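Local coordinates for protein intradiol ring-cleavage dioxygenase (Streptomyces sp. SirexAA-E, PDB 4ILT) that probably cleaves catechol-type aromatic rings between their two hydroxyl-bearing carbons, using a bound iron(III) ion and molecular oxygen, as other intradiol dioxygenases do, at residues T48-D53 with Q104-P109; Q114-G119 with D126-P131. All coordinates share one frame; numbering follows the deposited sequence.

Interaction 1. Residues T48-D53 with Q104-P109; sequences TGVLLD and QAPGRP
Leu-51 and Gln-104 form an antiparallel, hydrogen-bonded pair where strand 51-55 begins and strand 98-104 ends, at one end of the antiparallel sheet 71-75, 51-55, 98-104, 111-116. It illustrates how two inner strands meet: the two residues exchange a pair of backbone bonds, Leu-51 N to Gln-104 O and Gln-104 N to Leu-51 O, both 2.8 Å. Their side chains leave on one face of the sheet, where Leu-51 CD2 lies 3.9 Å from Gln-104 OE1. Gln-104 runs straight out from its backbone N (chi1 -180°), and the extended chain takes the amide to the turn that follows, OE1 facing the leucine and NE2 the turn. There NE2 donates to Arg-108 O at 3.0 Å, in the plane of the amide, across the type II turn Ala-105 to Arg-108.

Beyond the pair the strands give way to loops. Val-50 turns CG1 onto Gln-104 O (3.3 Å) and sets CG2 near Pro-106 CD, while Pro-106 CG sits 3.4 Å from Gly-49 O. On the other flank, Val-50 and Leu-52 bond to Thr-76 and Gln-74. The contact thus rests on paired amides and carbonyls with modest apolar cover, and the Gln-104 amide couples the strand end to its turn.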
loop_
_atom_site.group_PDB
_atom_site.type_symbol
_atom_site.label_atom_id
_atom_site.label_comp_id
_atom_site.label_asym_id
_atom_site.label_seq_id
_atom_site.Cartn_x
_atom_site.Cartn_y
_atom_site.Cartn_z
ATOM N N THR A 48 16.039 1.592 -6.696
ATOM C CA THR A 48 15.999 2.991 -6.323
ATOM C C THR A 48 15.093 3.793 -7.277
ATOM O O THR A 48 14.904 3.401 -8.438
ATOM C CB THR A 48 17.425 3.564 -6.290
ATOM O OG1 THR A 48 17.399 4.894 -5.769
ATOM C CG2 THR A 48 18.053 3.564 -7.687
ATOM N N GLY A 49 14.492 4.875 -6.767
ATOM C CA GLY A 49 13.673 5.776 -7.572
ATOM C C GLY A 49 12.417 5.148 -8.162
ATOM O O GLY A 49 11.913 5.622 -9.194
ATOM N N VAL A 50 11.925 4.075 -7.531
ATOM C CA VAL A 50 10.683 3.422 -7.961
ATOM C C VAL A 50 9.450 4.145 -7.404
ATOM O O VAL A 50 9.321 4.331 -6.194
ATOM C CB VAL A 50 10.632 1.945 -7.505
ATOM C CG1 VAL A 50 9.363 1.282 -8.020
ATOM C CG2 VAL A 50 11.848 1.184 -8.004
ATOM N N LEU A 51 8.516 4.494 -8.280
ATOM C CA LEU A 51 7.316 5.187 -7.848
ATOM C C LEU A 51 6.344 4.266 -7.140
ATOM O O LEU A 51 6.063 3.157 -7.593
ATOM C CB LEU A 51 6.631 5.858 -9.023
ATOM C CG LEU A 51 5.265 6.484 -8.747
ATOM C CD1 LEU A 51 5.423 7.669 -7.816
ATOM C CD2 LEU A 51 4.641 6.925 -10.079
ATOM N N LEU A 52 5.882 4.731 -5.992
ATOM C CA LEU A 52 4.906 4.019 -5.189
ATOM C C LEU A 52 3.774 4.967 -4.848
ATOM O O LEU A 52 3.941 5.930 -4.095
ATOM C CB LEU A 52 5.546 3.481 -3.886
ATOM C CG LEU A 52 6.534 2.309 -3.953
ATOM C CD1 LEU A 52 7.086 1.991 -2.587
ATOM C CD2 LEU A 52 5.870 1.044 -4.535
ATOM N N ASP A 53 2.616 4.693 -5.424
ATOM C CA ASP A 53 1.478 5.575 -5.256
ATOM C C ASP A 53 0.410 4.798 -4.471
ATOM O O ASP A 53 -0.111 3.784 -4.952
ATOM C CB ASP A 53 0.957 5.979 -6.632
ATOM C CG ASP A 53 -0.004 7.138 -6.581
ATOM O OD1 ASP A 53 -0.264 7.663 -5.458
ATOM O OD2 ASP A 53 -0.516 7.498 -7.679
ATOM N N GLN A 104 5.852 1.627 -9.968
ATOM C CA GLN A 104 6.392 1.826 -11.299
ATOM C C GLN A 104 7.890 2.034 -11.202
ATOM O O GLN A 104 8.355 3.006 -10.606
ATOM C CB GLN A 104 5.724 3.024 -11.990
ATOM C CG GLN A 104 6.259 3.263 -13.402
ATOM C CD GLN A 104 5.517 4.353 -14.158
ATOM O OE1 GLN A 104 5.041 5.326 -13.575
ATOM N NE2 GLN A 104 5.399 4.179 -15.469
ATOM N N ALA A 105 8.636 1.088 -11.751
ATOM C CA ALA A 105 10.083 1.202 -11.822
ATOM C C ALA A 105 10.372 2.212 -12.895
ATOM O O ALA A 105 9.560 2.373 -13.804
ATOM C CB ALA A 105 10.702 -0.130 -12.196
ATOM N N PRO A 106 11.513 2.908 -12.792
ATOM C CA PRO A 106 11.873 3.905 -13.808
ATOM C C PRO A 106 11.800 3.348 -15.238
ATOM O O PRO A 106 12.536 2.403 -15.576
ATOM C CB PRO A 106 13.314 4.274 -13.432
ATOM C CG PRO A 106 13.344 4.116 -11.942
ATOM C CD PRO A 106 12.451 2.919 -11.654
ATOM N N GLY A 107 10.884 3.917 -16.033
ATOM C CA GLY A 107 10.709 3.600 -17.446
ATOM C C GLY A 107 10.017 2.295 -17.807
ATOM O O GLY A 107 9.981 1.893 -18.969
ATOM N N ARG A 108 9.409 1.659 -16.817
ATOM C CA ARG A 108 8.731 0.391 -17.027
ATOM C C ARG A 108 7.238 0.584 -16.802
ATOM O O ARG A 108 6.825 1.628 -16.275
ATOM C CB ARG A 108 9.321 -0.673 -16.090
ATOM C CG ARG A 108 10.811 -0.967 -16.382
ATOM C CD ARG A 108 10.943 -1.666 -17.721
ATOM N NE ARG A 108 10.421 -3.028 -17.645
ATOM C CZ ARG A 108 9.831 -3.656 -18.661
ATOM N NH1 ARG A 108 9.679 -3.032 -19.829
ATOM N NH2 ARG A 108 9.372 -4.893 -18.503
ATOM N N PRO A 109 6.411 -0.387 -17.233
ATOM C CA PRO A 109 4.986 -0.101 -17.045
ATOM C C PRO A 109 4.498 -0.175 -15.582
ATOM O O PRO A 109 5.216 -0.666 -14.696
ATOM C CB PRO A 109 4.294 -1.120 -17.971
ATOM C CG PRO A 109 5.299 -2.164 -18.241
ATOM C CD PRO A 109 6.633 -1.490 -18.184
#

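Interaction 2. Residues Q114-G119 with D126-P131; sequences QLYFPG and DALFDP
The backbones of 114-119 and 126-131 stay apart, Tyr-116 and Phe-129 being nearest at 6.9 Å between their CA atoms, so that side chains bridge the gap between the last part of the outer strand that includes Gln-114 and Leu-115 and the loop that folds back over it. The motif is an aromatic pair in an offset edge-to-face arrangement: Phe-129 turns its edge toward the face of Tyr-116, with centroids 5.5 Å apart and planes at 72°. The backbone adds a CH-pi contact, for Phe-129 CA stands 4.0 Å from the centroid of the Tyr-116 ring, only 15° off its normal. A chi1 of 174° sets the Phe-129 ring opposite its own N and swings it back toward the root of the tyrosine, where CD1 meets Tyr-116 CB at 3.7 Å.

The far end of the tyrosine is polar. Its hydroxyl is hydrogen-bonded to Gln-7 OE1, and Gln-7 NE2 donates to Leu-128 O, so one amide from the N-terminal region joins the strand and the loop. An Asx turn shapes that loop, Leu-128 N giving its hydrogen to Asp-126 OD1 at 2.8 Å. Arg-95 links the two segments, in a salt bridge with Asp-126 OD2 and a hydrogen bond to Gln-114 OE1, while Gln-114 NE2 is taken up by Met-8 O. Gln-114 packs on His-98 and His-100, which bind the iron with Tyr-63, placing the contact beside the metal site. Beside the NE2 end of the glutamine amide the loop contributes a methyl: Leu-128 CD1 lies 3.6 Å from Gln-114 NE2, approaching obliquely.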
loop_
_atom_site.group_PDB
_atom_site.type_symbol
_atom_site.label_atom_id
_atom_site.label_comp_id
_atom_site.label_asym_id
_atom_site.label_seq_id
_atom_site.Cartn_x
_atom_site.Cartn_y
_atom_site.Cartn_z
ATOM N N GLN A 114 -2.695 -4.614 -4.642
ATOM C CA GLN A 114 -3.334 -4.331 -3.364
ATOM C C GLN A 114 -2.615 -5.081 -2.256
ATOM O O GLN A 114 -2.122 -6.181 -2.494
ATOM C CB GLN A 114 -4.813 -4.739 -3.404
ATOM C CG GLN A 114 -5.573 -4.209 -4.607
ATOM C CD GLN A 114 -7.073 -4.363 -4.465
ATOM O OE1 GLN A 114 -7.564 -4.695 -3.384
ATOM N NE2 GLN A 114 -7.817 -4.092 -5.547
ATOM N N LEU A 115 -2.543 -4.480 -1.062
ATOM C CA LEU A 115 -1.981 -5.147 0.121
ATOM C C LEU A 115 -3.051 -5.441 1.161
ATOM O O LEU A 115 -3.907 -4.601 1.459
ATOM C CB LEU A 115 -0.843 -4.346 0.758
ATOM C CG LEU A 115 0.209 -3.927 -0.259
ATOM C CD1 LEU A 115 1.287 -3.059 0.341
ATOM C CD2 LEU A 115 0.805 -5.153 -0.942
ATOM N N TYR A 116 -2.995 -6.668 1.678
ATOM C CA TYR A 116 -3.980 -7.213 2.615
ATOM C C TYR A 116 -3.380 -7.362 4.030
ATOM O O TYR A 116 -2.149 -7.335 4.197
ATOM C CB TYR A 116 -4.549 -8.550 2.073
ATOM C CG TYR A 116 -5.235 -8.387 0.719
ATOM C CD1 TYR A 116 -6.568 -8.000 0.638
ATOM C CD2 TYR A 116 -4.546 -8.591 -0.469
ATOM C CE1 TYR A 116 -7.197 -7.832 -0.573
ATOM C CE2 TYR A 116 -5.169 -8.428 -1.698
ATOM C CZ TYR A 116 -6.497 -8.044 -1.744
ATOM O OH TYR A 116 -7.138 -7.875 -2.957
ATOM N N PHE A 117 -4.258 -7.517 5.023
ATOM C CA PHE A 117 -3.879 -7.636 6.431
ATOM C C PHE A 117 -4.124 -9.053 6.982
ATOM O O PHE A 117 -5.116 -9.693 6.644
ATOM C CB PHE A 117 -4.715 -6.671 7.266
ATOM C CG PHE A 117 -4.493 -5.226 6.961
ATOM C CD1 PHE A 117 -3.713 -4.433 7.809
ATOM C CD2 PHE A 117 -5.119 -4.628 5.882
ATOM C CE1 PHE A 117 -3.529 -3.082 7.554
ATOM C CE2 PHE A 117 -4.948 -3.267 5.625
ATOM C CZ PHE A 117 -4.149 -2.501 6.467
ATOM N N PRO A 118 -3.248 -9.541 7.870
ATOM C CA PRO A 118 -3.416 -10.903 8.412
ATOM C C PRO A 118 -4.629 -11.025 9.333
ATOM O O PRO A 118 -4.946 -10.080 10.043
ATOM C CB PRO A 118 -2.150 -11.116 9.242
ATOM C CG PRO A 118 -1.268 -9.930 8.986
ATOM C CD PRO A 118 -2.112 -8.830 8.470
ATOM N N GLY A 119 -5.315 -12.162 9.299
ATOM C CA GLY A 119 -6.373 -12.464 10.261
ATOM C C GLY A 119 -7.666 -11.674 10.161
ATOM O O GLY A 119 -8.471 -11.677 11.088
ATOM N N ASP A 126 -13.393 -12.708 0.436
ATOM C CA ASP A 126 -13.021 -11.790 -0.651
ATOM C C ASP A 126 -12.174 -12.536 -1.681
ATOM O O ASP A 126 -11.181 -13.189 -1.352
ATOM C CB ASP A 126 -12.290 -10.543 -0.116
ATOM C CG ASP A 126 -12.049 -9.467 -1.207
ATOM O OD1 ASP A 126 -12.059 -9.787 -2.418
ATOM O OD2 ASP A 126 -11.864 -8.285 -0.852
ATOM N N ALA A 127 -12.601 -12.457 -2.934
ATOM C CA ALA A 127 -11.975 -13.235 -3.982
ATOM C C ALA A 127 -10.647 -12.632 -4.377
ATOM O O ALA A 127 -9.781 -13.346 -4.877
ATOM C CB ALA A 127 -12.896 -13.341 -5.188
ATOM N N LEU A 128 -10.487 -11.326 -4.151
ATOM C CA LEU A 128 -9.239 -10.632 -4.487
ATOM C C LEU A 128 -8.105 -10.918 -3.497
ATOM O O LEU A 128 -6.938 -10.654 -3.792
ATOM C CB LEU A 128 -9.439 -9.118 -4.565
ATOM C CG LEU A 128 -10.132 -8.471 -5.758
ATOM C CD1 LEU A 128 -10.055 -6.963 -5.587
ATOM C CD2 LEU A 128 -9.480 -8.890 -7.046
ATOM N N PHE A 129 -8.451 -11.430 -2.318
ATOM C CA PHE A 129 -7.442 -11.754 -1.323
ATOM C C PHE A 129 -6.488 -12.811 -1.866
ATOM O O PHE A 129 -6.911 -13.836 -2.417
ATOM C CB PHE A 129 -8.043 -12.220 -0.007
ATOM C CG PHE A 129 -7.012 -12.702 0.979
ATOM C CD1 PHE A 129 -6.341 -11.801 1.794
ATOM C CD2 PHE A 129 -6.683 -14.053 1.072
ATOM C CE1 PHE A 129 -5.394 -12.238 2.703
ATOM C CE2 PHE A 129 -5.728 -14.490 1.964
ATOM C CZ PHE A 129 -5.086 -13.583 2.784
ATOM N N ASP A 130 -5.203 -12.532 -1.687
ATOM C CA ASP A 130 -4.105 -13.344 -2.188
ATOM C C ASP A 130 -2.990 -13.341 -1.147
ATOM O O ASP A 130 -2.513 -12.271 -0.760
ATOM C CB ASP A 130 -3.594 -12.727 -3.482
ATOM C CG ASP A 130 -2.535 -13.567 -4.154
ATOM O OD1 ASP A 130 -1.837 -14.333 -3.437
ATOM O OD2 ASP A 130 -2.385 -13.431 -5.398
ATOM N N PRO A 131 -2.554 -14.529 -0.702
ATOM C CA PRO A 131 -1.460 -14.589 0.286
ATOM C C PRO A 131 -0.179 -13.839 -0.136
ATOM O O PRO A 131 0.479 -13.233 0.710
ATOM C CB PRO A 131 -1.194 -16.100 0.419
ATOM C CG PRO A 131 -2.529 -16.718 0.152
ATOM C CD PRO A 131 -3.172 -15.846 -0.930
#

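Followed from the N terminus, the chain enters interaction 1 at 48-53, runs through strands 71-75, 81-87 and 98-104, and closes a long loop when it returns at 104-109. Interaction 2 then opens at 114-119 and closes a much shorter loop at 126-131. The two loops follow in series, neither enclosing nor crossing the other. Both reach the same antiparallel sheet: interaction 1 joins two neighbouring strands at one end, whereas interaction 2 covers strand 111-116, one of the two outermost, near the iron. Their centres are 23 Å apart and they do not touch; strand 111-116 leads from the turn of the first to the aromatic pair of the second.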